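Apoptosis regulator Bcl-2 homolog (PDB 4MI8) protects infected cells against apoptosis, interacting with host BAK1 and BAX, and inhibits starvation-induced autophagy by binding Beclin 1, supporting viral latency and chronic infection. Local coordinates at residues 60-72 and 93-105. Residues are numbered along the deposited sequence; the frame is centred on the assembly and turned at random.
Sequences DYGPALKNWKRDL and FDVGRYVCEEVLC
In the helical bundle of this Bcl-2 homolog, Y61 and L65, which line the groove holding the Beclin 1 BH3 peptide, pack on Y98 and V95 of helix 93-103. That helix runs nearly antiparallel to helix 68-72, at 173°. Y98 is the centrepiece. A chi1 of -175° turns the Y98 ring away from its own backbone N and out across 60-62, and Y61 CB sits over the middle of one face, a CH-pi contact 3.8 Å from the centroid. The two tyrosine side chains reach in opposite directions, each across the other, their rings oblique, and Y61 OH donates a short 2.6 Å hydrogen bond to D94 OD2. It arrives on the anti side of the carboxylate, 27° out of its plane. R97 NH2 meets the other oxygen, D94 OD1, from the syn side at 3.0 Å, and R50 NE on helix 33-56 forms a salt bridge with OD2. At the far end of the Y98 ring, OH makes a weak bond to D60 OD2, while D60 OD1 accepts from G62 N at 2.6 Å in an Asx turn. L65 CD2 presses on Y98 CD2 at 3.4 Å, and V95 CG1 touches both L65 CD1 and L72 CD1. Further along, V99 CG1 stands over one face of the W68 indole, 4.0 Å from the centroid of the five-membered ring. V103 CG1 touches W68 CD1, and L104 CD2 lies 3.5 Å from W68 CZ2. The chemistry thus divides: apolar packing joins 61-72 to helix 93-103, whereas the buried D94 carboxylate, gripped by a hydroxyl and two arginines, probably stays ionised and fixes the Y61 ring beside the peptide.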
loop_
_atom_site.group_PDB
_atom_site.type_symbol
_atom_site.label_atom_id
_atom_site.label_comp_id
_atom_site.label_asym_id
_atom_site.label_seq_id
_atom_site.Cartn_x
_atom_site.Cartn_y
_atom_site.Cartn_z
ATOM N N ASP A 60 15.080 -1.083 7.031
ATOM C CA ASP A 60 13.971 -0.712 6.220
ATOM C C ASP A 60 13.559 -1.931 5.406
ATOM O O ASP A 60 14.096 -3.024 5.583
ATOM C CB ASP A 60 14.327 0.527 5.407
ATOM C CG ASP A 60 15.247 0.250 4.234
ATOM O OD1 ASP A 60 15.461 -0.904 3.779
ATOM O OD2 ASP A 60 15.719 1.265 3.694
ATOM N N TYR A 61 12.551 -1.747 4.574
ATOM C CA TYR A 61 11.965 -2.868 3.812
ATOM C C TYR A 61 12.872 -3.305 2.643
ATOM O O TYR A 61 12.617 -4.319 1.979
ATOM C CB TYR A 61 10.665 -2.391 3.135
ATOM C CG TYR A 61 9.540 -1.883 4.017
ATOM C CD1 TYR A 61 9.487 -2.197 5.400
ATOM C CD2 TYR A 61 8.480 -1.122 3.457
ATOM C CE1 TYR A 61 8.421 -1.789 6.191
ATOM C CE2 TYR A 61 7.419 -0.694 4.255
ATOM C CZ TYR A 61 7.390 -1.013 5.610
ATOM O OH TYR A 61 6.343 -0.587 6.420
ATOM N N GLY A 62 13.883 -2.485 2.363
ATOM C CA GLY A 62 14.692 -2.586 1.162
ATOM C C GLY A 62 15.578 -3.786 0.956
ATOM O O GLY A 62 16.115 -3.943 -0.116
ATOM N N PRO A 63 15.809 -4.615 1.982
ATOM C CA PRO A 63 16.445 -5.861 1.561
ATOM C C PRO A 63 15.476 -6.977 1.125
ATOM O O PRO A 63 15.904 -7.861 0.420
ATOM C CB PRO A 63 17.270 -6.268 2.788
ATOM C CG PRO A 63 17.497 -5.000 3.543
ATOM C CD PRO A 63 16.177 -4.277 3.368
ATOM N N ALA A 64 14.200 -6.950 1.504
ATOM C CA ALA A 64 13.248 -7.962 1.005
ATOM C C ALA A 64 12.583 -7.570 -0.344
ATOM O O ALA A 64 12.343 -8.404 -1.219
ATOM C CB ALA A 64 12.205 -8.261 2.075
ATOM N N LEU A 65 12.323 -6.274 -0.499
ATOM C CA LEU A 65 11.561 -5.697 -1.594
ATOM C C LEU A 65 12.396 -5.355 -2.827
ATOM O O LEU A 65 11.840 -5.055 -3.875
ATOM C CB LEU A 65 10.916 -4.394 -1.125
ATOM C CG LEU A 65 9.438 -4.345 -0.768
ATOM C CD1 LEU A 65 8.803 -5.696 -0.463
ATOM C CD2 LEU A 65 9.357 -3.386 0.388
ATOM N N LYS A 66 13.717 -5.328 -2.699
ATOM C CA LYS A 66 14.543 -5.256 -3.884
ATOM C C LYS A 66 14.092 -6.332 -4.869
ATOM O O LYS A 66 14.241 -6.145 -6.046
ATOM C CB LYS A 66 16.029 -5.421 -3.554
ATOM C CG LYS A 66 16.423 -6.774 -2.957
ATOM C CD LYS A 66 17.939 -6.946 -2.814
ATOM C CE LYS A 66 18.516 -6.016 -1.746
ATOM N NZ LYS A 66 19.513 -6.668 -0.832
ATOM N N ASN A 67 13.520 -7.439 -4.395
ATOM C CA ASN A 67 13.064 -8.502 -5.298
ATOM C C ASN A 67 11.562 -8.580 -5.464
ATOM O O ASN A 67 11.020 -9.644 -5.750
ATOM C CB ASN A 67 13.567 -9.859 -4.834
ATOM C CG ASN A 67 14.930 -9.783 -4.177
ATOM O OD1 ASN A 67 15.775 -8.977 -4.579
ATOM N ND2 ASN A 67 15.156 -10.624 -3.158
ATOM N N TRP A 68 10.895 -7.445 -5.280
ATOM C CA TRP A 68 9.446 -7.338 -5.396
ATOM C C TRP A 68 8.969 -7.944 -6.671
ATOM O O TRP A 68 7.897 -8.549 -6.729
ATOM C CB TRP A 68 9.032 -5.884 -5.356
ATOM C CG TRP A 68 9.307 -5.111 -6.631
ATOM C CD1 TRP A 68 10.467 -4.420 -6.963
ATOM C CD2 TRP A 68 8.378 -4.876 -7.762
ATOM N NE1 TRP A 68 10.326 -3.808 -8.175
ATOM C CE2 TRP A 68 9.101 -4.031 -8.709
ATOM C CE3 TRP A 68 7.084 -5.260 -8.055
ATOM C CZ2 TRP A 68 8.544 -3.623 -9.912
ATOM C CZ3 TRP A 68 6.520 -4.836 -9.255
ATOM C CH2 TRP A 68 7.232 -4.030 -10.165
ATOM N N LYS A 69 9.763 -7.771 -7.718
ATOM C CA LYS A 69 9.489 -8.393 -9.016
ATOM C C LYS A 69 8.787 -9.783 -9.014
ATOM O O LYS A 69 7.663 -9.901 -9.539
ATOM C CB LYS A 69 10.759 -8.411 -9.859
ATOM C CG LYS A 69 11.150 -7.048 -10.447
ATOM C CD LYS A 69 10.178 -6.460 -11.471
ATOM C CE LYS A 69 9.218 -7.460 -12.126
ATOM N NZ LYS A 69 7.931 -7.488 -11.353
ATOM N N ARG A 70 9.430 -10.797 -8.409
ATOM C CA ARG A 70 8.880 -12.159 -8.316
ATOM C C ARG A 70 8.164 -12.456 -6.997
ATOM O O ARG A 70 7.300 -13.322 -6.947
ATOM C CB ARG A 70 9.993 -13.192 -8.577
ATOM C CG ARG A 70 9.521 -14.643 -8.806
ATOM C CD ARG A 70 10.516 -15.559 -9.562
ATOM N NE ARG A 70 10.223 -16.997 -9.385
ATOM C CZ ARG A 70 10.806 -18.012 -10.032
ATOM N NH1 ARG A 70 11.741 -17.808 -10.942
ATOM N NH2 ARG A 70 10.443 -19.259 -9.777
ATOM N N ASP A 71 8.509 -11.706 -5.944
ATOM C CA ASP A 71 8.050 -11.966 -4.572
ATOM C C ASP A 71 6.896 -11.120 -4.061
ATOM O O ASP A 71 6.357 -11.412 -2.972
ATOM C CB ASP A 71 9.203 -11.752 -3.587
ATOM C CG ASP A 71 10.434 -12.595 -3.915
ATOM O OD1 ASP A 71 10.369 -13.490 -4.797
ATOM O OD2 ASP A 71 11.484 -12.348 -3.277
ATOM N N LEU A 72 6.533 -10.054 -4.788
ATOM C CA LEU A 72 5.570 -9.118 -4.236
ATOM C C LEU A 72 4.293 -9.842 -3.906
ATOM O O LEU A 72 3.751 -9.660 -2.826
ATOM C CB LEU A 72 5.304 -7.881 -5.122
ATOM C CG LEU A 72 4.755 -6.652 -4.346
ATOM C CD1 LEU A 72 5.406 -6.451 -2.969
ATOM C CD2 LEU A 72 4.897 -5.377 -5.140
ATOM N N PHE A 93 -0.492 -1.002 1.383
ATOM C CA PHE A 93 -0.221 0.227 0.657
ATOM C C PHE A 93 1.147 0.742 0.978
ATOM O O PHE A 93 1.738 1.412 0.136
ATOM C CB PHE A 93 -1.298 1.297 0.953
ATOM C CG PHE A 93 -2.546 1.142 0.096
ATOM C CD1 PHE A 93 -2.503 1.455 -1.280
ATOM C CD2 PHE A 93 -3.767 0.628 0.651
ATOM C CE1 PHE A 93 -3.639 1.274 -2.066
ATOM C CE2 PHE A 93 -4.929 0.419 -0.186
ATOM C CZ PHE A 93 -4.868 0.734 -1.510
ATOM N N ASP A 94 1.653 0.526 2.198
ATOM C CA ASP A 94 2.990 1.127 2.539
ATOM C C ASP A 94 4.040 0.342 1.843
ATOM O O ASP A 94 5.136 0.863 1.527
ATOM C CB ASP A 94 3.282 1.003 4.039
ATOM C CG ASP A 94 4.460 1.845 4.471
ATOM O OD1 ASP A 94 4.694 2.919 3.845
ATOM O OD2 ASP A 94 5.158 1.494 5.473
ATOM N N VAL A 95 3.795 -0.971 1.679
ATOM C CA VAL A 95 4.749 -1.726 0.812
ATOM C C VAL A 95 4.805 -1.152 -0.601
ATOM O O VAL A 95 5.922 -0.899 -1.163
ATOM C CB VAL A 95 4.444 -3.222 0.788
ATOM C CG1 VAL A 95 5.226 -3.877 -0.347
ATOM C CG2 VAL A 95 4.669 -3.798 2.227
ATOM N N GLY A 96 3.626 -0.899 -1.188
ATOM C CA GLY A 96 3.585 -0.295 -2.555
ATOM C C GLY A 96 4.225 1.105 -2.547
ATOM O O GLY A 96 4.869 1.495 -3.528
ATOM N N ARG A 97 4.046 1.880 -1.468
ATOM C CA ARG A 97 4.663 3.190 -1.394
ATOM C C ARG A 97 6.171 3.091 -1.333
ATOM O O ARG A 97 6.853 3.908 -1.945
ATOM C CB ARG A 97 4.186 3.964 -0.174
ATOM C CG ARG A 97 4.810 5.344 -0.065
ATOM C CD ARG A 97 4.242 6.228 1.090
ATOM N NE ARG A 97 4.532 5.661 2.411
ATOM C CZ ARG A 97 5.382 6.223 3.296
ATOM N NH1 ARG A 97 5.990 7.371 3.040
ATOM N NH2 ARG A 97 5.578 5.696 4.486
ATOM N N TYR A 98 6.683 2.102 -0.565
ATOM C CA TYR A 98 8.118 1.864 -0.470
ATOM C C TYR A 98 8.643 1.566 -1.883
ATOM O O TYR A 98 9.580 2.223 -2.319
ATOM C CB TYR A 98 8.468 0.658 0.427
ATOM C CG TYR A 98 9.997 0.515 0.591
ATOM C CD1 TYR A 98 10.675 1.261 1.572
ATOM C CD2 TYR A 98 10.774 -0.327 -0.249
ATOM C CE1 TYR A 98 12.064 1.187 1.731
ATOM C CE2 TYR A 98 12.172 -0.418 -0.088
ATOM C CZ TYR A 98 12.802 0.347 0.915
ATOM O OH TYR A 98 14.171 0.333 1.147
ATOM N N VAL A 99 8.083 0.559 -2.562
ATOM C CA VAL A 99 8.541 0.202 -3.901
ATOM C C VAL A 99 8.630 1.467 -4.805
ATOM O O VAL A 99 9.718 1.795 -5.311
ATOM C CB VAL A 99 7.665 -0.846 -4.586
ATOM C CG1 VAL A 99 8.170 -1.066 -6.017
ATOM C CG2 VAL A 99 7.697 -2.138 -3.803
ATOM N N CYS A 100 7.536 2.210 -4.947
ATOM C CA CYS A 100 7.591 3.471 -5.703
ATOM C C CYS A 100 8.702 4.376 -5.245
ATOM O O CYS A 100 9.351 4.982 -6.073
ATOM C CB CYS A 100 6.325 4.282 -5.604
ATOM S SG CYS A 100 4.941 3.467 -6.395
ATOM N N GLU A 101 8.882 4.552 -3.959
ATOM C CA GLU A 101 9.675 5.658 -3.501
ATOM C C GLU A 101 11.153 5.328 -3.371
ATOM O O GLU A 101 11.956 6.208 -3.176
ATOM C CB GLU A 101 9.133 6.217 -2.181
ATOM C CG GLU A 101 7.905 7.089 -2.270
ATOM C CD GLU A 101 7.459 7.661 -0.944
ATOM O OE1 GLU A 101 7.850 7.188 0.105
ATOM O OE2 GLU A 101 6.701 8.602 -0.934
ATOM N N GLU A 102 11.507 4.061 -3.468
ATOM C CA GLU A 102 12.890 3.676 -3.276
ATOM C C GLU A 102 13.421 2.591 -4.140
ATOM O O GLU A 102 14.605 2.466 -4.254
ATOM C CB GLU A 102 13.157 3.272 -1.857
ATOM C CG GLU A 102 13.887 4.343 -1.091
ATOM C CD GLU A 102 12.996 5.051 -0.147
ATOM O OE1 GLU A 102 12.042 4.425 0.308
ATOM O OE2 GLU A 102 13.238 6.218 0.142
ATOM N N VAL A 103 12.561 1.791 -4.722
ATOM C CA VAL A 103 13.006 0.770 -5.617
ATOM C C VAL A 103 12.904 1.243 -7.058
ATOM O O VAL A 103 13.918 1.410 -7.696
ATOM C CB VAL A 103 12.263 -0.513 -5.379
ATOM C CG1 VAL A 103 12.614 -1.535 -6.422
ATOM C CG2 VAL A 103 12.584 -1.016 -3.999
ATOM N N LEU A 104 11.683 1.485 -7.540
ATOM C CA LEU A 104 11.429 2.021 -8.867
ATOM C C LEU A 104 12.112 3.366 -9.120
ATOM O O LEU A 104 12.358 4.168 -8.235
ATOM C CB LEU A 104 9.926 2.159 -9.121
ATOM C CG LEU A 104 9.074 0.906 -8.953
ATOM C CD1 LEU A 104 7.716 1.107 -9.610
ATOM C CD2 LEU A 104 9.766 -0.316 -9.538
ATOM N N CYS A 105 12.384 3.605 -10.380
ATOM C CA CYS A 105 12.917 4.844 -10.865
ATOM C C CYS A 105 12.030 6.023 -10.415
ATOM O O CYS A 105 10.793 6.007 -10.593
ATOM C CB CYS A 105 12.927 4.656 -12.367
ATOM S SG CYS A 105 11.731 3.298 -12.651
#